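Local coordinates for protein aldehyde dehydrogenase 12 (PDB 6D97) that oxidises L-glutamate gamma-semialdehyde with NAD+, the last enzymatic step of proline catabolism in plants, at residues D128-L133 / S228-Q233; N183-P188 / I530-G535; L206-G211 / A512-P517; F297-L302 / V333-K338. All coordinates share one frame; numbering follows the deposited sequence.

From the N terminus, the chain first lays down 128-133, 183-188 and 206-211. Interaction 1 then closes when 228-233 returns to the first of these, joining two helices on one flank of the nucleotide-binding part. It crosses interactions 2 and 3, whose second segments come only near the C terminus. Interaction 4 is a short local closure, strand 298-302 to strand 331-337, nested in interaction 3, which is itself nested in interaction 2. Next, 512-517 meets helix 203-214, and finally 530-535 joins strand 180-187 in the projecting sheet. Interactions 1 and 3 touch through Met231, which packs on Leu206 and Leu209; the other pairs are separate.

Interaction 1: D128-L133 / S228-Q233; sequences DFFAKL and SIVMEQ
Leu133 and Gln233 make the tightest meeting between these two helices: CD2 of Leu133 lies 3.6 Å from CG of Gln233, the two side chains crossing at about a right angle. With CG of Leu133 turned opposite its backbone N (chi1 -167°), its branches divide the work. CD2 goes to Gln233, and CD1 lies 4.1 Å from CG2 of Ile229, while CG of Leu133 faces CG2 of Val230. Phe130 fills the next place with one edge of its ring, where CD1 touches Val230 CG1 at 4.1 Å and CE1 lies 3.7 Å from the carbonyl O of Val230, close to the ring plane. Phe129 lays its CD2 over one face of the Phe130 ring and brings its own CZ to Gln233, 3.8 Å from OE1. The Gln233 chain bends at its second torsion (chi2 -60°), and OE1 accepts a hydrogen bond from Thr31 N, so the polar end of this buried residue is held by the N-terminal region. The opposite flank of helix 124-137 is partly open to solvent. There Lys132 reaches back one turn to form a salt bridge with Asp128, NZ to OD2 2.9 Å, and Asp128 OD1 also bonds Tyr142. The axes of the short helix segments come within 10.3 Å of each other. Helix 229-240 follows strand 218-223 of the Rossmann-type nucleotide-binding sheet, and helix 124-137 packs on that helix nearly antiparallel; Phe130 and Ala131 also touch helix 142-157, Ile229 strand 43-49 and Met231 helix 203-214.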
loop_
_atom_site.group_PDB
_atom_site.type_symbol
_atom_site.label_atom_id
_atom_site.label_comp_id
_atom_site.label_asym_id
_atom_site.label_seq_id
_atom_site.Cartn_x
_atom_site.Cartn_y
_atom_site.Cartn_z
ATOM N N ASP A 128 19.864 25.664 18.917
ATOM C CA ASP A 128 19.768 27.023 19.431
ATOM C C ASP A 128 20.175 28.046 18.375
ATOM O O ASP A 128 19.547 29.103 18.251
ATOM C CB ASP A 128 20.633 27.151 20.682
ATOM C CG ASP A 128 20.558 28.522 21.299
ATOM O OD1 ASP A 128 19.488 28.876 21.833
ATOM O OD2 ASP A 128 21.572 29.246 21.249
ATOM N N PHE A 129 21.219 27.740 17.602
ATOM C CA PHE A 129 21.651 28.632 16.530
ATOM C C PHE A 129 20.513 28.916 15.558
ATOM O O PHE A 129 20.208 30.075 15.258
ATOM C CB PHE A 129 22.847 28.016 15.800
ATOM C CG PHE A 129 23.203 28.709 14.518
ATOM C CD1 PHE A 129 24.050 29.804 14.519
ATOM C CD2 PHE A 129 22.705 28.252 13.307
ATOM C CE1 PHE A 129 24.386 30.442 13.340
ATOM C CE2 PHE A 129 23.033 28.884 12.124
ATOM C CZ PHE A 129 23.878 29.982 12.139
ATOM N N PHE A 130 19.861 27.860 15.067
ATOM C CA PHE A 130 18.802 28.046 14.081
ATOM C C PHE A 130 17.562 28.678 14.704
ATOM O O PHE A 130 16.897 29.501 14.068
ATOM C CB PHE A 130 18.462 26.713 13.416
ATOM C CG PHE A 130 19.330 26.398 12.232
ATOM C CD1 PHE A 130 19.187 27.104 11.048
ATOM C CD2 PHE A 130 20.295 25.406 12.306
ATOM C CE1 PHE A 130 19.980 26.822 9.956
ATOM C CE2 PHE A 130 21.089 25.114 11.215
ATOM C CZ PHE A 130 20.934 25.826 10.041
ATOM N N ALA A 131 17.235 28.308 15.944
ATOM C CA ALA A 131 16.096 28.925 16.616
ATOM C C ALA A 131 16.305 30.424 16.785
ATOM O O ALA A 131 15.392 31.220 16.541
ATOM C CB ALA A 131 15.861 28.260 17.970
ATOM N N LYS A 132 17.510 30.828 17.195
ATOM C CA LYS A 132 17.792 32.249 17.371
ATOM C C LYS A 132 17.808 32.980 16.038
ATOM O O LYS A 132 17.288 34.095 15.936
ATOM C CB LYS A 132 19.125 32.438 18.091
ATOM C CG LYS A 132 18.992 32.883 19.532
ATOM C CD LYS A 132 19.478 31.802 20.471
ATOM C CE LYS A 132 19.546 32.310 21.902
ATOM N NZ LYS A 132 20.600 31.619 22.692
ATOM N N LEU A 133 18.410 32.378 15.010
ATOM C CA LEU A 133 18.445 33.015 13.699
ATOM C C LEU A 133 17.041 33.202 13.140
ATOM O O LEU A 133 16.737 34.243 12.546
ATOM C CB LEU A 133 19.302 32.196 12.737
ATOM C CG LEU A 133 19.691 32.894 11.437
ATOM C CD1 LEU A 133 20.334 34.230 11.716
ATOM C CD2 LEU A 133 20.640 32.018 10.646
ATOM N N SER A 228 15.683 34.700 4.176
ATOM C CA SER A 228 16.435 33.685 3.446
ATOM C C SER A 228 17.784 33.377 4.077
ATOM O O SER A 228 18.446 32.428 3.642
ATOM C CB SER A 228 16.643 34.116 1.993
ATOM O OG SER A 228 17.362 35.335 1.911
ATOM N N ILE A 229 18.209 34.156 5.077
ATOM C CA ILE A 229 19.476 33.883 5.748
ATOM C C ILE A 229 19.444 32.515 6.406
ATOM O O ILE A 229 20.473 31.836 6.500
ATOM C CB ILE A 229 19.799 35.001 6.766
ATOM C CG1 ILE A 229 21.258 34.911 7.218
ATOM C CG2 ILE A 229 18.865 34.938 7.972
ATOM C CD1 ILE A 229 21.772 36.177 7.894
ATOM N N VAL A 230 18.261 32.072 6.837
ATOM C CA VAL A 230 18.149 30.812 7.565
ATOM C C VAL A 230 18.476 29.643 6.648
ATOM O O VAL A 230 19.344 28.815 6.947
ATOM C CB VAL A 230 16.747 30.667 8.178
ATOM C CG1 VAL A 230 16.598 29.300 8.825
ATOM C CG2 VAL A 230 16.501 31.777 9.184
ATOM N N MET A 231 17.782 29.560 5.508
ATOM C CA MET A 231 18.053 28.478 4.569
ATOM C C MET A 231 19.458 28.572 4.000
ATOM O O MET A 231 20.045 27.547 3.638
ATOM C CB MET A 231 17.031 28.475 3.435
ATOM C CG MET A 231 15.835 27.604 3.711
ATOM S SD MET A 231 16.240 25.955 4.326
ATOM C CE MET A 231 16.924 25.204 2.854
ATOM N N GLU A 232 20.014 29.781 3.910
ATOM C CA GLU A 232 21.395 29.916 3.463
ATOM C C GLU A 232 22.338 29.196 4.417
ATOM O O GLU A 232 23.221 28.443 3.989
ATOM C CB GLU A 232 21.763 31.395 3.341
ATOM C CG GLU A 232 22.900 31.660 2.371
ATOM C CD GLU A 232 24.069 32.376 3.008
ATOM O OE1 GLU A 232 24.504 33.408 2.459
ATOM O OE2 GLU A 232 24.554 31.908 4.059
ATOM N N GLN A 233 22.147 29.401 5.722
ATOM C CA GLN A 233 22.924 28.667 6.717
ATOM C C GLN A 233 22.621 27.176 6.663
ATOM O O GLN A 233 23.525 26.346 6.812
ATOM C CB GLN A 233 22.643 29.223 8.113
ATOM C CG GLN A 233 22.955 30.701 8.253
ATOM C CD GLN A 233 24.408 31.015 7.964
ATOM O OE1 GLN A 233 25.310 30.513 8.632
ATOM N NE2 GLN A 233 24.644 31.843 6.956
#

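Interaction 2: N183-P188 / I530-G535; sequences NGYRWP and IIYDVG
Asn183 and Ile530 form an antiparallel hydrogen-bonded pair, each giving its N-H to the other's carbonyl. Asn183 N to Ile530 O and Ile530 N to Asn183 O both measure 2.8 Å, but the bond from Ile530 is the straighter, with 156° at the hydrogen against 137° for its mate. The donor of the bent bond also stands tilted from the plane of the Ile530 carbonyl. Next outward, the amide of Asn183 comes to the CD2-CE2 edge of Tyr532, nearly perpendicular to the ring, and its CG is 4.2 Å from Tyr532 CE2. Replaced by an alanine, Asn183 would probably leave a gap beside the Tyr532 ring edge and that ring less confined. On the same face, further along strand 180-187, two aromatic rings receive CD1 of Ile530, 3.7 Å from Tyr185 CE2 and 4.3 Å from Trp187 CH2. Its CG1 lies anti to the carbonyl carbon (chi1 -64°), which sends CD1 to these rings while the other branch, CG2, lies over one face of Tyr532, toward the rim. One isoleucine thus touches three aromatic side chains. The arrangement belongs to the projecting antiparallel sheet that aldehyde dehydrogenases use for oligomerisation. Ile530 to Tyr532 also pair in parallel with a strand of a neighbouring subunit, continuing the sheet across the interface, and Leu478 of that subunit packs on Trp187, Ile530 and Tyr532. Within the chain, strand 180-187 is the middle one of three, lying between strand 170-174 and strand 526-533.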
loop_
_atom_site.group_PDB
_atom_site.type_symbol
_atom_site.label_atom_id
_atom_site.label_comp_id
_atom_site.label_asym_id
_atom_site.label_seq_id
_atom_site.Cartn_x
_atom_site.Cartn_y
_atom_site.Cartn_z
ATOM N N ASN A 183 4.528 -2.287 -14.713
ATOM C CA ASN A 183 5.154 -1.694 -13.541
ATOM C C ASN A 183 4.786 -0.223 -13.431
ATOM O O ASN A 183 4.761 0.494 -14.434
ATOM C CB ASN A 183 6.679 -1.835 -13.602
ATOM C CG ASN A 183 7.124 -3.272 -13.751
ATOM O OD1 ASN A 183 6.995 -3.870 -14.819
ATOM N ND2 ASN A 183 7.665 -3.831 -12.683
ATOM N N GLY A 184 4.522 0.226 -12.206
ATOM C CA GLY A 184 4.275 1.632 -11.961
ATOM C C GLY A 184 5.347 2.272 -11.102
ATOM O O GLY A 184 5.534 1.875 -9.949
ATOM N N TYR A 185 6.048 3.266 -11.641
ATOM C CA TYR A 185 7.161 3.907 -10.960
ATOM C C TYR A 185 6.814 5.341 -10.584
ATOM O O TYR A 185 5.870 5.936 -11.108
ATOM C CB TYR A 185 8.420 3.912 -11.835
ATOM C CG TYR A 185 9.047 2.555 -12.047
ATOM C CD1 TYR A 185 9.976 2.049 -11.141
ATOM C CD2 TYR A 185 8.717 1.783 -13.159
ATOM C CE1 TYR A 185 10.557 0.810 -11.335
ATOM C CE2 TYR A 185 9.290 0.545 -13.363
ATOM C CZ TYR A 185 10.210 0.066 -12.450
ATOM O OH TYR A 185 10.777 -1.168 -12.656
ATOM N N ARG A 186 7.602 5.892 -9.662
ATOM C CA ARG A 186 7.563 7.315 -9.336
ATOM C C ARG A 186 8.745 7.959 -10.048
ATOM O O ARG A 186 9.897 7.788 -9.643
ATOM C CB ARG A 186 7.623 7.549 -7.830
ATOM C CG ARG A 186 6.560 6.824 -7.021
ATOM C CD ARG A 186 5.163 7.103 -7.539
ATOM N NE ARG A 186 4.897 8.534 -7.650
ATOM C CZ ARG A 186 3.751 9.046 -8.086
ATOM N NH1 ARG A 186 2.763 8.243 -8.447
ATOM N NH2 ARG A 186 3.597 10.361 -8.165
ATOM N N TRP A 187 8.458 8.691 -11.118
ATOM C CA TRP A 187 9.483 9.332 -11.932
ATOM C C TRP A 187 9.670 10.779 -11.500
ATOM O O TRP A 187 8.696 11.451 -11.154
ATOM C CB TRP A 187 9.096 9.302 -13.406
ATOM C CG TRP A 187 10.203 8.881 -14.299
ATOM C CD1 TRP A 187 10.829 9.633 -15.253
ATOM C CD2 TRP A 187 10.826 7.595 -14.326
ATOM N NE1 TRP A 187 11.802 8.889 -15.875
ATOM C CE2 TRP A 187 11.823 7.635 -15.322
ATOM C CE3 TRP A 187 10.638 6.413 -13.602
ATOM C CZ2 TRP A 187 12.631 6.537 -15.613
ATOM C CZ3 TRP A 187 11.439 5.323 -13.892
ATOM C CH2 TRP A 187 12.424 5.394 -14.890
ATOM N N PRO A 188 10.894 11.296 -11.531
ATOM C CA PRO A 188 11.102 12.709 -11.204
ATOM C C PRO A 188 10.587 13.598 -12.323
ATOM O O PRO A 188 10.208 13.143 -13.403
ATOM C CB PRO A 188 12.623 12.819 -11.058
ATOM C CG PRO A 188 13.144 11.765 -11.963
ATOM C CD PRO A 188 12.156 10.625 -11.887
ATOM N N ILE A 530 5.842 1.282 -16.904
ATOM C CA ILE A 530 6.752 0.549 -17.774
ATOM C C ILE A 530 6.237 -0.878 -17.858
ATOM O O ILE A 530 6.148 -1.576 -16.838
ATOM C CB ILE A 530 8.200 0.590 -17.262
ATOM C CG1 ILE A 530 8.731 2.023 -17.287
ATOM C CG2 ILE A 530 9.091 -0.309 -18.105
ATOM C CD1 ILE A 530 10.091 2.170 -16.632
ATOM N N ILE A 531 5.880 -1.305 -19.065
ATOM C CA ILE A 531 5.248 -2.597 -19.293
ATOM C C ILE A 531 6.250 -3.478 -20.020
ATOM O O ILE A 531 6.572 -3.231 -21.188
ATOM C CB ILE A 531 3.951 -2.468 -20.101
ATOM C CG1 ILE A 531 2.983 -1.494 -19.424
ATOM C CG2 ILE A 531 3.313 -3.833 -20.298
ATOM C CD1 ILE A 531 3.035 -0.082 -19.999
ATOM N N TYR A 532 6.744 -4.504 -19.336
ATOM C CA TYR A 532 7.616 -5.471 -19.981
ATOM C C TYR A 532 6.788 -6.497 -20.740
ATOM O O TYR A 532 5.714 -6.909 -20.295
ATOM C CB TYR A 532 8.517 -6.159 -18.956
ATOM C CG TYR A 532 9.521 -5.226 -18.317
ATOM C CD1 TYR A 532 10.685 -4.864 -18.984
ATOM C CD2 TYR A 532 9.304 -4.707 -17.047
ATOM C CE1 TYR A 532 11.604 -4.010 -18.402
ATOM C CE2 TYR A 532 10.216 -3.852 -16.458
ATOM C CZ TYR A 532 11.363 -3.506 -17.140
ATOM O OH TYR A 532 12.271 -2.655 -16.551
ATOM N N ASP A 533 7.291 -6.882 -21.911
ATOM C CA ASP A 533 6.635 -7.840 -22.790
ATOM C C ASP A 533 7.722 -8.545 -23.588
ATOM O O ASP A 533 7.925 -8.260 -24.773
ATOM C CB ASP A 533 5.629 -7.144 -23.707
ATOM C CG ASP A 533 4.434 -8.016 -24.028
ATOM O OD1 ASP A 533 4.514 -9.241 -23.794
ATOM O OD2 ASP A 533 3.413 -7.476 -24.501
ATOM N N VAL A 534 8.442 -9.458 -22.931
ATOM C CA VAL A 534 9.697 -9.975 -23.470
ATOM C C VAL A 534 9.531 -11.225 -24.318
ATOM O O VAL A 534 10.518 -11.703 -24.898
ATOM C CB VAL A 534 10.680 -10.297 -22.329
ATOM C CG1 VAL A 534 11.010 -9.042 -21.538
ATOM C CG2 VAL A 534 10.084 -11.362 -21.420
ATOM N N GLY A 535 8.330 -11.781 -24.397
ATOM C CA GLY A 535 8.130 -13.028 -25.086
ATOM C C GLY A 535 8.020 -14.187 -24.119
ATOM O O GLY A 535 7.919 -14.000 -22.902
#

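Interaction 3: L206-G211 / A512-P517; sequences LLQLMG and AGIGTP
Gln208 supplies the direct polar link between helix 203-214 and the loop 512-517: its NE2 donates to Gly513 O at 3.1 Å, with 153° at the hydrogen. The donor stands tilted from the plane of the Gly513 carbonyl, and the acceptor lies somewhat out of the plane of the Gln208 amide. The other end of that amide, OE1, accepts from Trp524 NE1, so both ends of a buried group are gripped and its rotation is fixed. A leucine in its place would probably leave Gly513 O and Trp524 NE1 without these mates. A second polar link is indirect, through a water that accepts from Gly515 N at 2.9 Å and donates weakly to Leu207 O. The apolar part centres on Ile514. Its CG1, opposite the backbone N (chi1 -171°), and its CD1 extend toward the helix between Leu207 and Gln208. CG1 meets Leu207 CB at 3.8 Å, and CB of Ile514 lies 3.5 Å from Gln208 NE2. Leu207 also places CD2 4.0 Å from Gly515 CA; at the backbone angles of Gly515 a side chain would strike the carbonyl O of Ile514. Just beyond the contact Thr516 is the N-cap of helix 517-524, its OG1 accepting from Ala519 N. Helix 203-214 also packs on helices 142-157 and 229-240, Leu207 itself reaching Phe155, while Gln208 and Ala512 both touch Leu271 of strand 269-273, in the parallel sheet of the nucleotide-binding part.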
loop_
_atom_site.group_PDB
_atom_site.type_symbol
_atom_site.label_atom_id
_atom_site.label_comp_id
_atom_site.label_asym_id
_atom_site.label_seq_id
_atom_site.Cartn_x
_atom_site.Cartn_y
_atom_site.Cartn_z
ATOM N N LEU A 206 13.143 23.711 3.749
ATOM C CA LEU A 206 13.983 22.524 3.907
ATOM C C LEU A 206 13.232 21.255 3.526
ATOM O O LEU A 206 13.774 20.391 2.827
ATOM C CB LEU A 206 14.501 22.417 5.342
ATOM C CG LEU A 206 15.210 21.102 5.690
ATOM C CD1 LEU A 206 16.505 20.966 4.908
ATOM C CD2 LEU A 206 15.467 20.977 7.184
ATOM N N LEU A 207 11.979 21.128 3.973
ATOM C CA LEU A 207 11.233 19.894 3.745
ATOM C C LEU A 207 10.871 19.722 2.275
ATOM O O LEU A 207 10.881 18.598 1.757
ATOM C CB LEU A 207 9.978 19.871 4.617
ATOM C CG LEU A 207 10.098 19.214 5.997
ATOM C CD1 LEU A 207 11.214 19.830 6.822
ATOM C CD2 LEU A 207 8.774 19.284 6.747
ATOM N N GLN A 208 10.548 20.817 1.582
ATOM C CA GLN A 208 10.276 20.716 0.152
ATOM C C GLN A 208 11.566 20.549 -0.641
ATOM O O GLN A 208 11.588 19.845 -1.659
ATOM C CB GLN A 208 9.495 21.941 -0.334
ATOM C CG GLN A 208 8.157 22.163 0.365
ATOM C CD GLN A 208 7.073 21.193 -0.083
ATOM O OE1 GLN A 208 7.336 20.237 -0.815
ATOM N NE2 GLN A 208 5.840 21.444 0.351
ATOM N N LEU A 209 12.651 21.191 -0.193
ATOM C CA LEU A 209 13.942 21.034 -0.861
ATOM C C LEU A 209 14.396 19.582 -0.839
ATOM O O LEU A 209 14.771 19.023 -1.877
ATOM C CB LEU A 209 14.994 21.927 -0.203
ATOM C CG LEU A 209 16.437 21.689 -0.647
ATOM C CD1 LEU A 209 16.605 22.124 -2.094
ATOM C CD2 LEU A 209 17.406 22.428 0.259
ATOM N N MET A 210 14.364 18.950 0.341
ATOM C CA MET A 210 14.793 17.559 0.439
ATOM C C MET A 210 13.851 16.639 -0.323
ATOM O O MET A 210 14.304 15.698 -0.984
ATOM C CB MET A 210 14.901 17.127 1.902
ATOM C CG MET A 210 15.869 17.975 2.717
ATOM S SD MET A 210 17.518 18.088 1.982
ATOM C CE MET A 210 18.009 16.363 1.955
ATOM N N GLY A 211 12.541 16.893 -0.244
ATOM C CA GLY A 211 11.592 16.093 -1.003
ATOM C C GLY A 211 11.876 16.118 -2.490
ATOM O O GLY A 211 11.891 15.077 -3.153
ATOM N N ALA A 512 -0.700 21.063 -2.601
ATOM C CA ALA A 512 0.542 20.447 -2.171
ATOM C C ALA A 512 0.406 19.906 -0.753
ATOM O O ALA A 512 -0.430 20.351 0.037
ATOM C CB ALA A 512 1.693 21.451 -2.241
ATOM N N GLY A 513 1.231 18.904 -0.451
ATOM C CA GLY A 513 1.480 18.474 0.902
ATOM C C GLY A 513 2.936 18.723 1.248
ATOM O O GLY A 513 3.732 19.167 0.416
ATOM N N ILE A 514 3.272 18.433 2.502
ATOM C CA ILE A 514 4.637 18.610 2.976
ATOM C C ILE A 514 4.886 17.621 4.103
ATOM O O ILE A 514 3.976 17.275 4.860
ATOM C CB ILE A 514 4.881 20.072 3.424
ATOM C CG1 ILE A 514 6.362 20.313 3.721
ATOM C CG2 ILE A 514 4.025 20.418 4.639
ATOM C CD1 ILE A 514 6.696 21.775 3.969
ATOM N N GLY A 515 6.126 17.140 4.190
ATOM C CA GLY A 515 6.542 16.336 5.323
ATOM C C GLY A 515 6.552 14.828 5.144
ATOM O O GLY A 515 7.599 14.190 5.297
ATOM N N THR A 516 5.395 14.250 4.828
ATOM C CA THR A 516 5.217 12.805 4.839
ATOM C C THR A 516 5.734 12.169 3.552
ATOM O O THR A 516 5.934 12.852 2.544
ATOM C CB THR A 516 3.741 12.454 5.032
ATOM O OG1 THR A 516 2.963 12.969 3.943
ATOM C CG2 THR A 516 3.227 13.029 6.326
ATOM N N PRO A 517 5.975 10.851 3.567
ATOM C CA PRO A 517 6.349 10.170 2.317
ATOM C C PRO A 517 5.335 10.365 1.205
ATOM O O PRO A 517 5.727 10.534 0.045
ATOM C CB PRO A 517 6.450 8.699 2.740
ATOM C CG PRO A 517 6.779 8.754 4.204
ATOM C CD PRO A 517 6.082 9.968 4.743
HETATM O O HOH W 1 8.023 17.568 2.106
#

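Interaction 4: F297-L302 / V333-K338; sequences FDWKIL and VLFMHK
Trp299 and Val333 meet through torsions of the same kind: CG of Trp299 (chi1 46°) and CG1 of Val333 (chi1 61°) each sit between backbone N and carbonyl carbon. The indole is thereby led away from the neighbouring strand, leaving CB of Trp299 to touch Val333 CG1 at 3.5 Å. The two strands are the parallel pair of a beta-alpha-beta crossover, strand 298-302, helix 309-321 and strand 331-337, within the large mixed sheet of the catalytic domain of aldehyde dehydrogenases. On the same face, Phe335 brings CE2 to within 3.6 Å of Trp299 CB, which lies at the ring edge in its plane, while Ile301 CG1 approaches CD2. CE2 of Phe297 comes to Val333 CG1 at 3.5 Å, the two side chains crossing at about a right angle. Lys300 and Leu334 occupy the other face, side by side and pointing the same way, with Lys300 CD 3.6 Å from Leu334 CD1. The ammonium of Lys300 continues past this apolar stretch to a salt bridge with Asp319 of the connecting helix and a hydrogen bond to Gln331. Backbone bonds join the strands, a weak one from Val333 N to Asp298 O, then three shorter ones. Phe335 N donates to Lys300 O at 2.8 Å; at the far end Leu302 N points almost perfectly straight at Phe335 O, 2.9 Å away.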
loop_
_atom_site.group_PDB
_atom_site.type_symbol
_atom_site.label_atom_id
_atom_site.label_comp_id
_atom_site.label_asym_id
_atom_site.label_seq_id
_atom_site.Cartn_x
_atom_site.Cartn_y
_atom_site.Cartn_z
ATOM N N PHE A 297 -8.052 30.538 5.461
ATOM C CA PHE A 297 -8.906 31.131 6.482
ATOM C C PHE A 297 -9.465 29.984 7.300
ATOM O O PHE A 297 -10.516 29.418 6.977
ATOM C CB PHE A 297 -10.007 32.002 5.854
ATOM C CG PHE A 297 -10.722 32.848 6.842
ATOM C CD1 PHE A 297 -10.226 34.082 7.209
ATOM C CD2 PHE A 297 -11.878 32.393 7.440
ATOM C CE1 PHE A 297 -10.883 34.856 8.155
ATOM C CE2 PHE A 297 -12.537 33.163 8.381
ATOM C CZ PHE A 297 -12.042 34.395 8.735
ATOM N N ASP A 298 -8.775 29.654 8.390
ATOM C CA ASP A 298 -9.003 28.416 9.141
ATOM C C ASP A 298 -9.981 28.638 10.291
ATOM O O ASP A 298 -9.912 29.654 10.999
ATOM C CB ASP A 298 -7.660 27.910 9.652
ATOM C CG ASP A 298 -6.569 28.062 8.607
ATOM O OD1 ASP A 298 -6.764 27.617 7.477
ATOM O OD2 ASP A 298 -5.501 28.594 8.924
ATOM N N TRP A 299 -10.908 27.704 10.442
ATOM C CA TRP A 299 -11.998 27.821 11.387
ATOM C C TRP A 299 -11.854 26.785 12.490
ATOM O O TRP A 299 -11.252 25.724 12.300
ATOM C CB TRP A 299 -13.378 27.665 10.701
ATOM C CG TRP A 299 -13.506 26.514 9.740
ATOM C CD1 TRP A 299 -13.377 26.560 8.378
ATOM C CD2 TRP A 299 -13.818 25.156 10.065
ATOM N NE1 TRP A 299 -13.576 25.310 7.842
ATOM C CE2 TRP A 299 -13.847 24.430 8.856
ATOM C CE3 TRP A 299 -14.067 24.481 11.264
ATOM C CZ2 TRP A 299 -14.115 23.064 8.813
ATOM C CZ3 TRP A 299 -14.327 23.129 11.221
ATOM C CH2 TRP A 299 -14.349 22.432 10.004
ATOM N N LYS A 300 -12.405 27.119 13.655
ATOM C CA LYS A 300 -12.578 26.189 14.759
ATOM C C LYS A 300 -14.044 26.204 15.147
ATOM O O LYS A 300 -14.619 27.275 15.373
ATOM C CB LYS A 300 -11.704 26.555 15.959
ATOM C CG LYS A 300 -11.940 25.679 17.173
ATOM C CD LYS A 300 -10.968 26.017 18.289
ATOM C CE LYS A 300 -9.581 25.460 18.004
ATOM N NZ LYS A 300 -8.527 26.137 18.811
ATOM N N ILE A 301 -14.650 25.024 15.179
ATOM C CA ILE A 301 -16.024 24.846 15.622
ATOM C C ILE A 301 -15.988 24.189 16.992
ATOM O O ILE A 301 -15.328 23.159 17.177
ATOM C CB ILE A 301 -16.836 23.994 14.631
ATOM C CG1 ILE A 301 -16.949 24.682 13.269
ATOM C CG2 ILE A 301 -18.213 23.714 15.190
ATOM C CD1 ILE A 301 -17.580 23.796 12.210
ATOM N N LEU A 302 -16.680 24.792 17.953
ATOM C CA LEU A 302 -16.883 24.177 19.256
ATOM C C LEU A 302 -18.215 23.439 19.246
ATOM O O LEU A 302 -19.250 24.018 18.898
ATOM C CB LEU A 302 -16.871 25.225 20.370
ATOM C CG LEU A 302 -15.699 26.201 20.496
ATOM C CD1 LEU A 302 -15.903 27.085 21.718
ATOM C CD2 LEU A 302 -14.364 25.481 20.577
ATOM N N VAL A 333 -11.222 32.230 12.678
ATOM C CA VAL A 333 -12.610 32.381 13.093
ATOM C C VAL A 333 -12.948 31.260 14.067
ATOM O O VAL A 333 -12.440 30.141 13.952
ATOM C CB VAL A 333 -13.568 32.404 11.881
ATOM C CG1 VAL A 333 -13.478 31.113 11.108
ATOM C CG2 VAL A 333 -15.004 32.672 12.330
ATOM N N LEU A 334 -13.801 31.579 15.041
ATOM C CA LEU A 334 -14.226 30.641 16.072
ATOM C C LEU A 334 -15.747 30.610 16.104
ATOM O O LEU A 334 -16.381 31.621 16.422
ATOM C CB LEU A 334 -13.662 31.044 17.441
ATOM C CG LEU A 334 -13.940 30.143 18.647
ATOM C CD1 LEU A 334 -13.283 28.793 18.451
ATOM C CD2 LEU A 334 -13.440 30.786 19.928
ATOM N N PHE A 335 -16.332 29.460 15.760
ATOM C CA PHE A 335 -17.775 29.239 15.855
ATOM C C PHE A 335 -18.060 28.612 17.217
ATOM O O PHE A 335 -17.831 27.418 17.421
ATOM C CB PHE A 335 -18.277 28.341 14.725
ATOM C CG PHE A 335 -18.025 28.886 13.344
ATOM C CD1 PHE A 335 -18.943 29.726 12.733
ATOM C CD2 PHE A 335 -16.883 28.531 12.643
ATOM C CE1 PHE A 335 -18.718 30.219 11.459
ATOM C CE2 PHE A 335 -16.653 29.017 11.369
ATOM C CZ PHE A 335 -17.572 29.862 10.775
ATOM N N MET A 336 -18.571 29.415 18.150
ATOM C CA MET A 336 -18.853 28.954 19.506
ATOM C C MET A 336 -20.287 28.446 19.603
ATOM O O MET A 336 -21.236 29.202 19.367
ATOM C CB MET A 336 -18.643 30.077 20.522
ATOM C CG MET A 336 -17.217 30.561 20.690
ATOM S SD MET A 336 -17.157 31.799 21.996
ATOM C CE MET A 336 -17.981 30.896 23.306
ATOM N N HIS A 337 -20.449 27.175 19.971
ATOM C CA HIS A 337 -21.774 26.680 20.319
ATOM C C HIS A 337 -22.285 27.419 21.549
ATOM O O HIS A 337 -21.520 27.728 22.467
ATOM C CB HIS A 337 -21.743 25.173 20.582
ATOM C CG HIS A 337 -23.101 24.539 20.630
ATOM N ND1 HIS A 337 -24.007 24.789 21.639
ATOM C CD2 HIS A 337 -23.707 23.665 19.792
ATOM C CE1 HIS A 337 -25.112 24.100 21.420
ATOM N NE2 HIS A 337 -24.956 23.409 20.305
ATOM N N LYS A 338 -23.591 27.706 21.562
ATOM C CA LYS A 338 -24.170 28.523 22.628
ATOM C C LYS A 338 -23.882 27.953 24.011
ATOM O O LYS A 338 -23.773 28.709 24.984
ATOM C CB LYS A 338 -25.679 28.660 22.413
ATOM C CG LYS A 338 -26.336 29.770 23.218
ATOM C CD LYS A 338 -27.827 29.855 22.917
ATOM C CE LYS A 338 -28.490 30.986 23.690
ATOM N NZ LYS A 338 -28.375 30.805 25.165
#